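Local structure of CurF (Lyngbya majuscula, 2Q35) at residues T7-G10 against N11-Q15; N126-Y130 against G131-V135; K164-E168 against R169-F173; P29-V32 against E33-H37; S62-S65 against K66-I70. The protein probably decarboxylates an acyl intermediate during polyketide chain beta-branching, as the crotonase-fold ECH2 domain of a larger biosynthetic protein. The protein carries 1 engineered substitution. One frame throughout, in Å; residues are numbered along the deposited sequence.

Contact 1. Residues T7-G10 against N11-Q15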
loop_
_atom_site.group_PDB
_atom_site.type_symbol
_atom_site.label_atom_id
_atom_site.label_comp_id
_atom_site.label_asym_id
_atom_site.label_seq_id
_atom_site.Cartn_x
_atom_site.Cartn_y
_atom_site.Cartn_z
ATOM N N THR A 7 -28.424 19.335 0.951
ATOM C CA THR A 7 -29.188 19.354 2.194
ATOM C C THR A 7 -28.273 19.343 3.420
ATOM O O THR A 7 -27.133 18.845 3.364
ATOM C CB THR A 7 -30.156 18.146 2.290
ATOM O OG1 THR A 7 -29.421 16.930 2.059
ATOM C CG2 THR A 7 -31.305 18.295 1.261
ATOM N N GLU A 8 -28.778 19.895 4.527
ATOM C CA GLU A 8 -28.051 19.971 5.798
ATOM C C GLU A 8 -28.412 18.812 6.696
ATOM O O GLU A 8 -29.608 18.539 6.922
ATOM C CB GLU A 8 -28.358 21.284 6.512
ATOM C CG GLU A 8 -27.688 22.493 5.833
ATOM C CD GLU A 8 -28.109 23.826 6.429
ATOM O OE1 GLU A 8 -29.002 23.821 7.311
ATOM O OE2 GLU A 8 -27.523 24.859 6.019
ATOM N N LEU A 9 -27.384 18.158 7.226
ATOM C CA LEU A 9 -27.578 17.008 8.116
ATOM C C LEU A 9 -27.322 17.325 9.585
ATOM O O LEU A 9 -27.606 16.464 10.457
ATOM C CB LEU A 9 -26.687 15.846 7.678
ATOM C CG LEU A 9 -26.874 15.396 6.231
ATOM C CD1 LEU A 9 -26.008 14.191 5.962
ATOM C CD2 LEU A 9 -28.340 15.163 5.898
ATOM N N GLY A 10 -26.830 18.542 9.866
ATOM C CA GLY A 10 -26.547 18.959 11.241
ATOM C C GLY A 10 -25.062 18.913 11.581
ATOM O O GLY A 10 -24.331 18.088 11.031
ATOM N N ASN A 11 -24.657 19.779 12.522
ATOM C CA ASN A 11 -23.281 19.830 13.028
ATOM C C ASN A 11 -22.258 20.093 11.941
ATOM O O ASN A 11 -21.086 19.735 12.088
ATOM C CB ASN A 11 -22.955 18.529 13.753
ATOM C CG ASN A 11 -23.996 18.203 14.804
ATOM O OD1 ASN A 11 -24.368 19.078 15.590
ATOM N ND2 ASN A 11 -24.481 16.954 14.817
ATOM N N GLY A 12 -22.705 20.738 10.864
ATOM C CA GLY A 12 -21.788 21.092 9.773
ATOM C C GLY A 12 -21.617 20.018 8.706
ATOM O O GLY A 12 -20.840 20.174 7.776
ATOM N N VAL A 13 -22.340 18.901 8.828
ATOM C CA VAL A 13 -22.294 17.859 7.789
ATOM C C VAL A 13 -23.386 18.165 6.764
ATOM O O VAL A 13 -24.560 18.439 7.128
ATOM C CB VAL A 13 -22.519 16.432 8.397
ATOM C CG1 VAL A 13 -22.426 15.366 7.338
ATOM C CG2 VAL A 13 -21.477 16.149 9.456
ATOM N N VAL A 14 -23.027 18.113 5.490
ATOM C CA VAL A 14 -24.014 18.357 4.417
ATOM C C VAL A 14 -23.990 17.245 3.387
ATOM O O VAL A 14 -23.017 16.514 3.288
ATOM C CB VAL A 14 -23.852 19.754 3.746
ATOM C CG1 VAL A 14 -23.887 20.832 4.796
ATOM C CG2 VAL A 14 -22.581 19.798 2.938
ATOM N N GLN A 15 -25.087 17.096 2.661
ATOM C CA GLN A 15 -25.177 16.060 1.663
ATOM C C GLN A 15 -25.456 16.676 0.303
ATOM O O GLN A 15 -26.371 17.490 0.161
ATOM C CB GLN A 15 -26.287 15.058 2.070
ATOM C CG GLN A 15 -26.426 13.860 1.116
ATOM C CD GLN A 15 -27.524 12.896 1.574
ATOM O OE1 GLN A 15 -27.600 12.586 2.755
ATOM N NE2 GLN A 15 -28.393 12.468 0.651
HETATM O O HOH W 1 -29.135 16.446 -0.705
#
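Thr7 and Gln15 face each other as an antiparallel hydrogen-bonded pair. Thr7 N donates to Gln15 O at 2.9 Å, and Gln15 N returns the bond to Thr7 O at 2.8 Å. Both donors lie in the carbonyl plane of their acceptor. Gln15 O has a second donor, a water that also bonds Thr7 OG1 at 2.8 Å. The Thr7 hydroxyl sits between backbone N and carbonyl carbon (chi1 52°), beside Gln15 CB. The two side chains point the same way. The amide of Gln15 is held from outside, NE2 by Thr17 and OE1 by Gln186. Nearer the turn, Leu9 N donates to Val13 O at 2.8 Å. Val13 N reaches Gly10 O at 3.1 Å from above the carbonyl plane. Gly10 O also accepts from Gln190, whose side-chain oxygen takes a bond from Asn11 ND2. Leu9 lays CD1 between Val13 CG1 and the Gln15 chain, 4.0 Å from Val13 CG1 and 3.9 Å from Gln15 OE1. An alanine here would lose both methyls and is likely to open a gap beside Val13 and Gln15. Glu8 and Val14 form the non-hydrogen-bonded pair between these bonds. Leu9 and Gly10 together oppose Val13 as a classic beta bulge, and a type I' turn from Gly10 to Val13 closes the beta hairpin at the edge of the main sheet.

Contact 2. Residues N126-Y130 against G131-V135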
loop_
_atom_site.group_PDB
_atom_site.type_symbol
_atom_site.label_atom_id
_atom_site.label_comp_id
_atom_site.label_asym_id
_atom_site.label_seq_id
_atom_site.Cartn_x
_atom_site.Cartn_y
_atom_site.Cartn_z
ATOM N N ASN A 126 -13.962 1.187 -16.880
ATOM C CA ASN A 126 -14.369 0.458 -18.093
ATOM C C ASN A 126 -13.708 0.929 -19.397
ATOM O O ASN A 126 -14.018 0.437 -20.472
ATOM C CB ASN A 126 -15.895 0.452 -18.246
ATOM C CG ASN A 126 -16.477 1.829 -18.211
ATOM O OD1 ASN A 126 -15.744 2.828 -18.262
ATOM N ND2 ASN A 126 -17.810 1.916 -18.133
ATOM N N PHE A 127 -12.768 1.865 -19.293
ATOM C CA PHE A 127 -12.097 2.358 -20.481
ATOM C C PHE A 127 -11.612 1.230 -21.389
ATOM O O PHE A 127 -11.912 1.208 -22.582
ATOM C CB PHE A 127 -10.933 3.259 -20.065
ATOM C CG PHE A 127 -11.280 4.224 -18.960
ATOM C CD1 PHE A 127 -11.977 5.406 -19.240
ATOM C CD2 PHE A 127 -10.905 3.960 -17.645
ATOM C CE1 PHE A 127 -12.286 6.321 -18.221
ATOM C CE2 PHE A 127 -11.215 4.861 -16.629
ATOM C CZ PHE A 127 -11.916 6.050 -16.929
ATOM N N MET A 128 -10.886 0.269 -20.825
ATOM C CA MET A 128 -10.294 -0.783 -21.652
ATOM C C MET A 128 -11.314 -1.790 -22.188
ATOM O O MET A 128 -11.021 -2.537 -23.133
ATOM C CB MET A 128 -9.149 -1.487 -20.919
ATOM C CG MET A 128 -7.902 -0.585 -20.722
ATOM S SD MET A 128 -6.963 -0.397 -22.250
ATOM C CE MET A 128 -5.991 -1.898 -22.232
ATOM N N LYS A 129 -12.492 -1.807 -21.575
ATOM C CA LYS A 129 -13.601 -2.603 -22.123
ATOM C C LYS A 129 -13.972 -2.089 -23.504
ATOM O O LYS A 129 -14.208 -2.876 -24.426
ATOM C CB LYS A 129 -14.811 -2.571 -21.206
ATOM C CG LYS A 129 -16.040 -3.329 -21.774
ATOM C CD LYS A 129 -16.957 -3.879 -20.690
ATOM C CE LYS A 129 -16.617 -5.334 -20.311
ATOM N NZ LYS A 129 -17.387 -5.878 -19.113
ATOM N N TYR A 130 -14.010 -0.766 -23.656
ATOM C CA TYR A 130 -14.215 -0.149 -24.968
ATOM C C TYR A 130 -12.985 -0.245 -25.853
ATOM O O TYR A 130 -13.087 -0.056 -27.055
ATOM C CB TYR A 130 -14.549 1.330 -24.836
ATOM C CG TYR A 130 -15.772 1.635 -24.012
ATOM C CD1 TYR A 130 -17.023 1.152 -24.390
ATOM C CD2 TYR A 130 -15.677 2.416 -22.865
ATOM C CE1 TYR A 130 -18.149 1.442 -23.644
ATOM C CE2 TYR A 130 -16.806 2.723 -22.103
ATOM C CZ TYR A 130 -18.036 2.225 -22.501
ATOM O OH TYR A 130 -19.158 2.532 -21.747
ATOM N N GLY A 131 -11.825 -0.483 -25.243
ATOM C CA GLY A 131 -10.610 -0.773 -26.000
ATOM C C GLY A 131 -9.566 0.319 -25.951
ATOM O O GLY A 131 -8.571 0.231 -26.676
ATOM N N PHE A 132 -9.782 1.338 -25.108
ATOM C CA PHE A 132 -8.835 2.472 -25.043
ATOM C C PHE A 132 -8.380 2.721 -23.608
ATOM O O PHE A 132 -8.917 2.139 -22.654
ATOM C CB PHE A 132 -9.407 3.746 -25.690
ATOM C CG PHE A 132 -10.742 4.164 -25.146
ATOM C CD1 PHE A 132 -10.845 4.754 -23.900
ATOM C CD2 PHE A 132 -11.903 3.960 -25.887
ATOM C CE1 PHE A 132 -12.084 5.138 -23.387
ATOM C CE2 PHE A 132 -13.149 4.341 -25.372
ATOM C CZ PHE A 132 -13.234 4.927 -24.141
ATOM N N THR A 133 -7.338 3.531 -23.461
ATOM C CA THR A 133 -6.694 3.722 -22.149
ATOM C C THR A 133 -7.405 4.804 -21.324
ATOM O O THR A 133 -8.177 5.597 -21.877
ATOM C CB THR A 133 -5.208 4.084 -22.324
ATOM O OG1 THR A 133 -5.119 5.234 -23.172
ATOM C CG2 THR A 133 -4.450 2.933 -23.004
ATOM N N PRO A 134 -7.202 4.808 -19.993
ATOM C CA PRO A 134 -7.951 5.722 -19.098
ATOM C C PRO A 134 -7.666 7.215 -19.266
ATOM O O PRO A 134 -6.698 7.613 -19.926
ATOM C CB PRO A 134 -7.514 5.281 -17.685
ATOM C CG PRO A 134 -7.008 3.882 -17.869
ATOM C CD PRO A 134 -6.366 3.847 -19.235
ATOM N N VAL A 135 -8.554 8.019 -18.688
ATOM C CA VAL A 135 -8.361 9.449 -18.469
ATOM C C VAL A 135 -8.692 9.775 -17.019
ATOM O O VAL A 135 -9.305 8.969 -16.300
ATOM C CB VAL A 135 -9.248 10.325 -19.414
ATOM C CG1 VAL A 135 -8.811 10.139 -20.833
ATOM C CG2 VAL A 135 -10.722 9.942 -19.273
#
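Phe127 puts one ring face against Pro134. Pro134 CA stands 3.9 Å from the ring centroid, 21° off the normal, which makes a CH-pi contact. Pro134 CB touches Phe127 CD2 at 3.6 Å. Val135 N lies over the same face toward the rim, and Val135 CG2 meets Phe127 CE1. At the edge of this ring is Phe132 CE1. The Phe132 ring is turned back over the helix end by chi1 of 54°, which places CG between backbone N and carbonyl carbon. Phe127 O then lies 3.9 Å above the centre of the Phe132 ring. Tyr130 CB comes obliquely to Phe132 CE2 at 3.4 Å, from the same side of the ring as Phe127 O. The Tyr130 and Phe132 planes are nearly parallel but slid apart, so they barely overlap. Met128 bends its chain to bring SD within 3.2 Å of Phe132 O. Phe127 O accepts from Gly131 N at 3.2 Å and, weakly, from Phe132 N. His226 and Phe230 of helix 197-230 also meet the Phe132 ring. Gly131 O accepts a hydrogen bond from Ser199 OG of a second subunit. Gly131 leaves the short helix with positive phi, as glycines often do at helix C-termini, here at a crotonase trimer interface.

Contact 3. Residues K164-E168 against R169-F173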
loop_
_atom_site.group_PDB
_atom_site.type_symbol
_atom_site.label_atom_id
_atom_site.label_comp_id
_atom_site.label_asym_id
_atom_site.label_seq_id
_atom_site.Cartn_x
_atom_site.Cartn_y
_atom_site.Cartn_z
ATOM N N LYS A 164 -19.169 -6.659 -3.276
ATOM C CA LYS A 164 -18.834 -7.863 -2.528
ATOM C C LYS A 164 -17.536 -8.498 -3.013
ATOM O O LYS A 164 -16.714 -8.951 -2.207
ATOM C CB LYS A 164 -19.979 -8.860 -2.628
ATOM C CG LYS A 164 -19.802 -10.066 -1.738
ATOM C CD LYS A 164 -20.981 -10.997 -1.880
ATOM C CE LYS A 164 -20.924 -12.095 -0.827
ATOM N NZ LYS A 164 -21.781 -13.251 -1.215
ATOM N N GLU A 165 -17.352 -8.525 -4.329
ATOM C CA GLU A 165 -16.152 -9.123 -4.913
ATOM C C GLU A 165 -14.924 -8.296 -4.525
ATOM O O GLU A 165 -13.863 -8.843 -4.237
ATOM C CB GLU A 165 -16.290 -9.231 -6.438
ATOM C CG GLU A 165 -17.436 -10.148 -6.894
ATOM C CD GLU A 165 -17.580 -10.202 -8.419
ATOM O OE1 GLU A 165 -17.925 -9.175 -9.042
ATOM O OE2 GLU A 165 -17.361 -11.289 -8.993
ATOM N N LEU A 166 -15.084 -6.976 -4.498
ATOM C CA LEU A 166 -13.977 -6.079 -4.137
ATOM C C LEU A 166 -13.593 -6.258 -2.662
ATOM O O LEU A 166 -12.413 -6.285 -2.329
ATOM C CB LEU A 166 -14.329 -4.622 -4.425
ATOM C CG LEU A 166 -14.623 -4.263 -5.890
ATOM C CD1 LEU A 166 -15.089 -2.829 -5.942
ATOM C CD2 LEU A 166 -13.379 -4.494 -6.744
ATOM N N ALA A 167 -14.596 -6.402 -1.798
ATOM C CA ALA A 167 -14.383 -6.650 -0.371
ATOM C C ALA A 167 -13.643 -7.964 -0.152
ATOM O O ALA A 167 -12.714 -8.037 0.662
ATOM C CB ALA A 167 -15.732 -6.695 0.365
ATOM N N GLU A 168 -14.064 -9.002 -0.875
ATOM C CA GLU A 168 -13.429 -10.309 -0.762
ATOM C C GLU A 168 -11.979 -10.255 -1.205
ATOM O O GLU A 168 -11.146 -11.008 -0.711
ATOM C CB GLU A 168 -14.231 -11.362 -1.519
ATOM C CG GLU A 168 -15.660 -11.493 -0.997
ATOM C CD GLU A 168 -16.361 -12.746 -1.477
ATOM O OE1 GLU A 168 -15.776 -13.485 -2.302
ATOM O OE2 GLU A 168 -17.503 -12.989 -1.026
ATOM N N ARG A 169 -11.695 -9.302 -2.088
ATOM C CA ARG A 169 -10.387 -9.041 -2.654
ATOM C C ARG A 169 -9.526 -8.165 -1.738
ATOM O O ARG A 169 -8.347 -7.942 -2.007
ATOM C CB ARG A 169 -10.616 -8.295 -3.960
ATOM C CG ARG A 169 -9.646 -8.561 -5.021
ATOM C CD ARG A 169 -9.890 -9.914 -5.670
ATOM N NE ARG A 169 -8.772 -10.139 -6.562
ATOM C CZ ARG A 169 -8.822 -10.061 -7.885
ATOM N NH1 ARG A 169 -9.968 -9.833 -8.522
ATOM N NH2 ARG A 169 -7.707 -10.261 -8.569
ATOM N N GLY A 170 -10.109 -7.667 -0.656
ATOM C CA GLY A 170 -9.357 -6.891 0.326
ATOM C C GLY A 170 -9.258 -5.410 0.012
ATOM O O GLY A 170 -8.331 -4.740 0.453
ATOM N N ILE A 171 -10.222 -4.884 -0.734
ATOM C CA ILE A 171 -10.244 -3.436 -1.011
ATOM C C ILE A 171 -10.150 -2.660 0.324
ATOM O O ILE A 171 -10.766 -3.040 1.320
ATOM C CB ILE A 171 -11.492 -3.065 -1.849
ATOM C CG1 ILE A 171 -11.366 -1.658 -2.450
ATOM C CG2 ILE A 171 -12.777 -3.217 -1.037
ATOM C CD1 ILE A 171 -12.536 -1.294 -3.375
ATOM N N PRO A 172 -9.329 -1.606 0.376
ATOM C CA PRO A 172 -9.197 -0.876 1.637
ATOM C C PRO A 172 -10.243 0.213 1.847
ATOM O O PRO A 172 -9.882 1.335 2.213
ATOM C CB PRO A 172 -7.807 -0.252 1.532
ATOM C CG PRO A 172 -7.531 -0.139 0.061
ATOM C CD PRO A 172 -8.440 -1.082 -0.681
ATOM N N PHE A 173 -11.506 -0.083 1.570
ATOM C CA PHE A 173 -12.603 0.837 1.888
ATOM C C PHE A 173 -13.740 0.013 2.447
ATOM O O PHE A 173 -13.806 -1.183 2.166
ATOM C CB PHE A 173 -13.115 1.551 0.641
ATOM C CG PHE A 173 -12.198 2.631 0.134
ATOM C CD1 PHE A 173 -12.069 3.818 0.833
ATOM C CD2 PHE A 173 -11.495 2.462 -1.041
ATOM C CE1 PHE A 173 -11.248 4.837 0.374
ATOM C CE2 PHE A 173 -10.667 3.478 -1.520
ATOM C CZ PHE A 173 -10.556 4.667 -0.811
HETATM O O HOH W 2 -11.948 -5.470 2.051
#
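Ile171 turns CG1 anti to its backbone N (chi1 -166°) and keeps the chain extended to CD1. Leu166 instead has CG anti to its carbonyl carbon (chi1 -62°). With these torsions Ile171 CD1 comes against the base of the leucine, 3.9 Å from Leu166 CB, and also touches Leu166 CD1. The two chains meet at a slant. The other branch, Ile171 CG2, rests on the backbone, 3.3 Å from Leu166 O. That oxygen takes a bond from Ile171 N at 3.1 Å, with the donor tilted 31° from the carbonyl plane. Gly170 N bonds Ala167 O at 2.9 Å, approaching from above the carbonyl plane. Together these bonds back into the last turn, with positive phi at Gly170, form a Schellman motif that ends helix 163-168. A side chain at Gly170 would be jammed against the carbonyl oxygen of Arg169. Arg169 N contributes weak bonds to Glu165 O and Leu166 O. Arg169 CB packs on Leu166 O at 3.2 Å, but the rest of the chain leads away to a salt bridge with Glu153. A water donates to both Ala167 O, at 3.0 Å, and Ile171 O, at 2.8 Å, and so ties the helix end to the loop. Leu150 on helix 148-157 and Phe117 on strand 114-118 pack on both Leu166 and Ile171. The helix end is thus closed twice, by loop amides and water on the carbonyls of Leu166 and Ala167 and by apolar packing of Leu166 and Ile171, which probably fixes the direction in which the loop leaves.

Contact 4. Residues P29-V32 against E33-H37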
loop_
_atom_site.group_PDB
_atom_site.type_symbol
_atom_site.label_atom_id
_atom_site.label_comp_id
_atom_site.label_asym_id
_atom_site.label_seq_id
_atom_site.Cartn_x
_atom_site.Cartn_y
_atom_site.Cartn_z
ATOM N N PRO A 29 -24.699 17.632 -18.921
ATOM C CA PRO A 29 -24.513 19.058 -18.600
ATOM C C PRO A 29 -25.179 19.496 -17.294
ATOM O O PRO A 29 -24.602 20.291 -16.549
ATOM C CB PRO A 29 -25.154 19.768 -19.797
ATOM C CG PRO A 29 -24.977 18.797 -20.922
ATOM C CD PRO A 29 -25.198 17.443 -20.304
ATOM N N SER A 30 -26.364 18.971 -16.988
ATOM C CA SER A 30 -27.032 19.366 -15.751
ATOM C C SER A 30 -26.346 18.818 -14.495
ATOM O O SER A 30 -26.344 19.474 -13.449
ATOM C CB SER A 30 -28.513 18.993 -15.776
ATOM O OG SER A 30 -28.699 17.590 -15.808
ATOM N N ILE A 31 -25.765 17.623 -14.586
ATOM C CA ILE A 31 -24.997 17.092 -13.442
ATOM C C ILE A 31 -23.746 17.934 -13.199
ATOM O O ILE A 31 -23.418 18.283 -12.054
ATOM C CB ILE A 31 -24.634 15.590 -13.628
ATOM C CG1 ILE A 31 -25.845 14.694 -13.345
ATOM C CG2 ILE A 31 -23.398 15.203 -12.774
ATOM C CD1 ILE A 31 -26.213 14.528 -11.863
ATOM N N VAL A 32 -23.033 18.264 -14.273
ATOM C CA VAL A 32 -21.795 19.031 -14.148
ATOM C C VAL A 32 -22.116 20.396 -13.539
ATOM O O VAL A 32 -21.480 20.819 -12.558
ATOM C CB VAL A 32 -21.091 19.147 -15.529
ATOM C CG1 VAL A 32 -19.932 20.133 -15.476
ATOM C CG2 VAL A 32 -20.614 17.766 -15.979
ATOM N N GLU A 33 -23.142 21.055 -14.073
ATOM C CA GLU A 33 -23.511 22.389 -13.596
ATOM C C GLU A 33 -24.055 22.340 -12.168
ATOM O O GLU A 33 -23.771 23.220 -11.357
ATOM C CB GLU A 33 -24.517 23.051 -14.537
ATOM C CG GLU A 33 -25.046 24.404 -14.041
ATOM C CD GLU A 33 -23.988 25.529 -13.940
ATOM O OE1 GLU A 33 -22.832 25.376 -14.409
ATOM O OE2 GLU A 33 -24.346 26.593 -13.391
ATOM N N GLY A 34 -24.810 21.297 -11.843
ATOM C CA GLY A 34 -25.374 21.209 -10.507
ATOM C C GLY A 34 -24.315 20.879 -9.458
ATOM O O GLY A 34 -24.373 21.367 -8.321
ATOM N N LEU A 35 -23.337 20.055 -9.829
ATOM C CA LEU A 35 -22.186 19.838 -8.944
ATOM C C LEU A 35 -21.395 21.135 -8.724
ATOM O O LEU A 35 -21.059 21.454 -7.573
ATOM C CB LEU A 35 -21.270 18.727 -9.485
ATOM C CG LEU A 35 -21.768 17.302 -9.356
ATOM C CD1 LEU A 35 -20.847 16.410 -10.180
ATOM C CD2 LEU A 35 -21.800 16.852 -7.841
ATOM N N ARG A 36 -21.131 21.884 -9.802
ATOM C CA ARG A 36 -20.451 23.169 -9.652
ATOM C C ARG A 36 -21.219 24.086 -8.682
ATOM O O ARG A 36 -20.647 24.627 -7.729
ATOM C CB ARG A 36 -20.220 23.850 -11.009
ATOM C CG ARG A 36 -19.368 25.109 -10.861
ATOM C CD ARG A 36 -19.682 26.238 -11.888
ATOM N NE ARG A 36 -21.111 26.579 -11.938
ATOM C CZ ARG A 36 -21.769 27.301 -11.025
ATOM N NH1 ARG A 36 -21.155 27.805 -9.945
ATOM N NH2 ARG A 36 -23.068 27.502 -11.195
ATOM N N HIS A 37 -22.521 24.217 -8.912
ATOM C CA HIS A 37 -23.343 25.051 -8.061
ATOM C C HIS A 37 -23.332 24.608 -6.609
ATOM O O HIS A 37 -23.116 25.399 -5.697
ATOM C CB HIS A 37 -24.780 25.114 -8.566
ATOM C CG HIS A 37 -25.668 25.919 -7.676
ATOM N ND1 HIS A 37 -25.567 27.295 -7.556
ATOM C CD2 HIS A 37 -26.625 25.536 -6.800
ATOM C CE1 HIS A 37 -26.458 27.723 -6.679
ATOM N NE2 HIS A 37 -27.111 26.677 -6.202
#
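Four regular i to i+4 backbone bonds carry the first turns of helix 29-44, from Glu33 N to Pro29 O, Gly34 N to Ser30 O, Leu35 N to Ile31 O and Arg36 N to Val32 O. Among the side chains, Ile31 and Leu35 lie side by side and point the same way. With chi1 at -77°, Ile31 CG1 is anti to the carbonyl carbon and CG2 is anti to the backbone N; CG2 touches Leu35 CD1 at 3.8 Å. Leu35 CG also rests on Ile31 O at 3.3 Å. On another side of the helix, Glu33 CB lies 3.4 Å from Pro29 O. The Glu33 chain bends at chi2 (65°) and brings its carboxylate to Arg36, which grips it side-on with two nitrogens. Arg36 NH2 donates to Glu33 OE2 at 2.7 Å in a salt bridge, and Arg36 NE donates to Glu33 OE1 at 3.2 Å. Both bonds are nearly straight. Both carboxylate oxygens lie close to the guanidinium plane, at its edge, but the carboxylate itself is turned, so that each oxygen is met from above the carboxylate plane. Before the first turn, Ser28 OG accepts from Ile31 N. Ile31 and Leu35 both pack on Met18 of strand 13-18, and Leu35 also meets Leu82. The helix is the crossover of the beta-alpha-beta unit that joins strand 13-18 to the parallel strand 50-54.

Contact 5. Residues S62-S65 against K66-I70. Engineered in segment 66-70: Phe68 (natural residue Tyr).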
loop_
_atom_site.group_PDB
_atom_site.type_symbol
_atom_site.label_atom_id
_atom_site.label_comp_id
_atom_site.label_asym_id
_atom_site.label_seq_id
_atom_site.Cartn_x
_atom_site.Cartn_y
_atom_site.Cartn_z
ATOM N N SER A 62 -22.536 7.324 -13.552
ATOM C CA SER A 62 -22.315 6.519 -14.762
ATOM C C SER A 62 -21.191 7.092 -15.636
ATOM O O SER A 62 -20.852 6.515 -16.666
ATOM C CB SER A 62 -23.618 6.378 -15.578
ATOM O OG SER A 62 -24.601 5.678 -14.820
ATOM N N GLY A 63 -20.585 8.195 -15.200
ATOM C CA GLY A 63 -19.500 8.786 -15.995
ATOM C C GLY A 63 -19.947 9.215 -17.382
ATOM O O GLY A 63 -21.108 9.617 -17.582
ATOM N N ALA A 64 -19.021 9.167 -18.340
ATOM C CA ALA A 64 -19.333 9.621 -19.692
ATOM C C ALA A 64 -20.246 8.618 -20.395
ATOM O O ALA A 64 -20.007 7.407 -20.353
ATOM C CB ALA A 64 -18.048 9.858 -20.495
ATOM N N SER A 65 -21.278 9.122 -21.072
ATOM C CA SER A 65 -22.232 8.239 -21.759
ATOM C C SER A 65 -21.662 7.619 -23.038
ATOM O O SER A 65 -20.782 8.203 -23.675
ATOM C CB SER A 65 -23.500 9.006 -22.112
ATOM O OG SER A 65 -23.262 9.893 -23.190
ATOM N N LYS A 66 -22.191 6.459 -23.429
ATOM C CA LYS A 66 -21.811 5.840 -24.694
ATOM C C LYS A 66 -22.147 6.753 -25.887
ATOM O O LYS A 66 -21.390 6.815 -26.866
ATOM C CB LYS A 66 -22.438 4.441 -24.840
ATOM C CG LYS A 66 -21.721 3.357 -24.012
ATOM C CD LYS A 66 -22.551 2.083 -23.845
ATOM C CE LYS A 66 -23.299 2.107 -22.516
ATOM N NZ LYS A 66 -23.981 0.826 -22.199
ATOM N N GLU A 67 -23.259 7.490 -25.790
ATOM C CA GLU A 67 -23.637 8.450 -26.846
ATOM C C GLU A 67 -22.538 9.512 -26.991
ATOM O O GLU A 67 -22.163 9.880 -28.112
ATOM C CB GLU A 67 -24.977 9.133 -26.537
ATOM C CG GLU A 67 -26.161 8.195 -26.267
ATOM C CD GLU A 67 -26.857 7.666 -27.520
ATOM O OE1 GLU A 67 -26.566 8.120 -28.655
ATOM O OE2 GLU A 67 -27.722 6.780 -27.354
ATOM N N PHE A 68 -22.017 9.960 -25.848
ATOM C CA PHE A 68 -20.931 10.945 -25.773
ATOM C C PHE A 68 -19.675 10.390 -26.421
ATOM O O PHE A 68 -19.031 11.075 -27.212
ATOM C CB PHE A 68 -20.657 11.357 -24.308
ATOM C CG PHE A 68 -19.440 12.245 -24.133
ATOM C CD1 PHE A 68 -19.553 13.637 -24.223
ATOM C CD2 PHE A 68 -18.183 11.689 -23.878
ATOM C CE1 PHE A 68 -18.434 14.464 -24.056
ATOM C CE2 PHE A 68 -17.052 12.514 -23.723
ATOM C CZ PHE A 68 -17.182 13.898 -23.816
ATOM N N LEU A 69 -19.335 9.144 -26.086
ATOM C CA LEU A 69 -18.149 8.492 -26.660
ATOM C C LEU A 69 -18.232 8.347 -28.172
ATOM O O LEU A 69 -17.224 8.545 -28.869
ATOM C CB LEU A 69 -17.886 7.128 -26.008
ATOM C CG LEU A 69 -17.556 7.151 -24.516
ATOM C CD1 LEU A 69 -17.338 5.738 -24.042
ATOM C CD2 LEU A 69 -16.311 8.002 -24.250
ATOM N N ILE A 70 -19.423 8.019 -28.683
ATOM C CA ILE A 70 -19.636 7.949 -30.127
ATOM C C ILE A 70 -19.421 9.331 -30.764
ATOM O O ILE A 70 -18.777 9.436 -31.808
ATOM C CB ILE A 70 -21.024 7.350 -30.492
ATOM C CG1 ILE A 70 -21.113 5.876 -30.068
ATOM C CG2 ILE A 70 -21.321 7.506 -31.998
ATOM C CD1 ILE A 70 -20.212 4.902 -30.885
#
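Ser65 CB stands at the start of helix 66-73, 4.0 Å from Glu67 N. From there OG turns between the backbone N and the carbonyl carbon (chi1 73°), back over the first turn. Its tip accepts a hydrogen bond from Phe68 N at 2.9 Å, with an N-H...O angle of 151°. The same OG touches Phe68 CB at 3.2 Å and lies 3.8 Å from Glu67 CB. This is a helix N-cap: the serine oxygen takes up a first-turn amide. An alanine in its place would remove that oxygen and would probably leave the amide of Phe68 without its capping acceptor, with the first turn less firmly held. Ser65 O serves the next turn and accepts from Leu69 N at 3.0 Å, in the carbonyl plane. Leu69 CG rests on that carbonyl oxygen at 3.5 Å. Phe68 is an engineered residue, tyrosine in the natural sequence. Its CG is anti to its backbone N (chi1 173°), and its CD2 meets Ala64 CB at 3.8 Å. Beyond this the ring packs on Val77 and Leu80 and comes close to a bound glycerol. Lys66 leads away from the cap, and its NZ bonds Glu242 O.

Contacts 2 and 5 are the pair that touch, with centres 12 Å apart. Tyr130 OH lies 3.5 Å from Lys66 CG, and Tyr130 CE2 lies 3.6 Å from Leu69 CD1, so helix 66-73 packs on the short helix of contact 2. A bound glycerol lies about 3 Å from the side chain of Phe68, and a bound glycerol also lies about 4 Å from that of Phe127. Glycerol probably comes from the crystallisation liquor, but it may mark a pocket. Contact 4 follows contact 1 along the chain, through strand 13-18 into helix 29-44, with nearest atoms about 9 Å apart. Contact 3 is separate, about 11 Å from contact 2 at the nearest atoms.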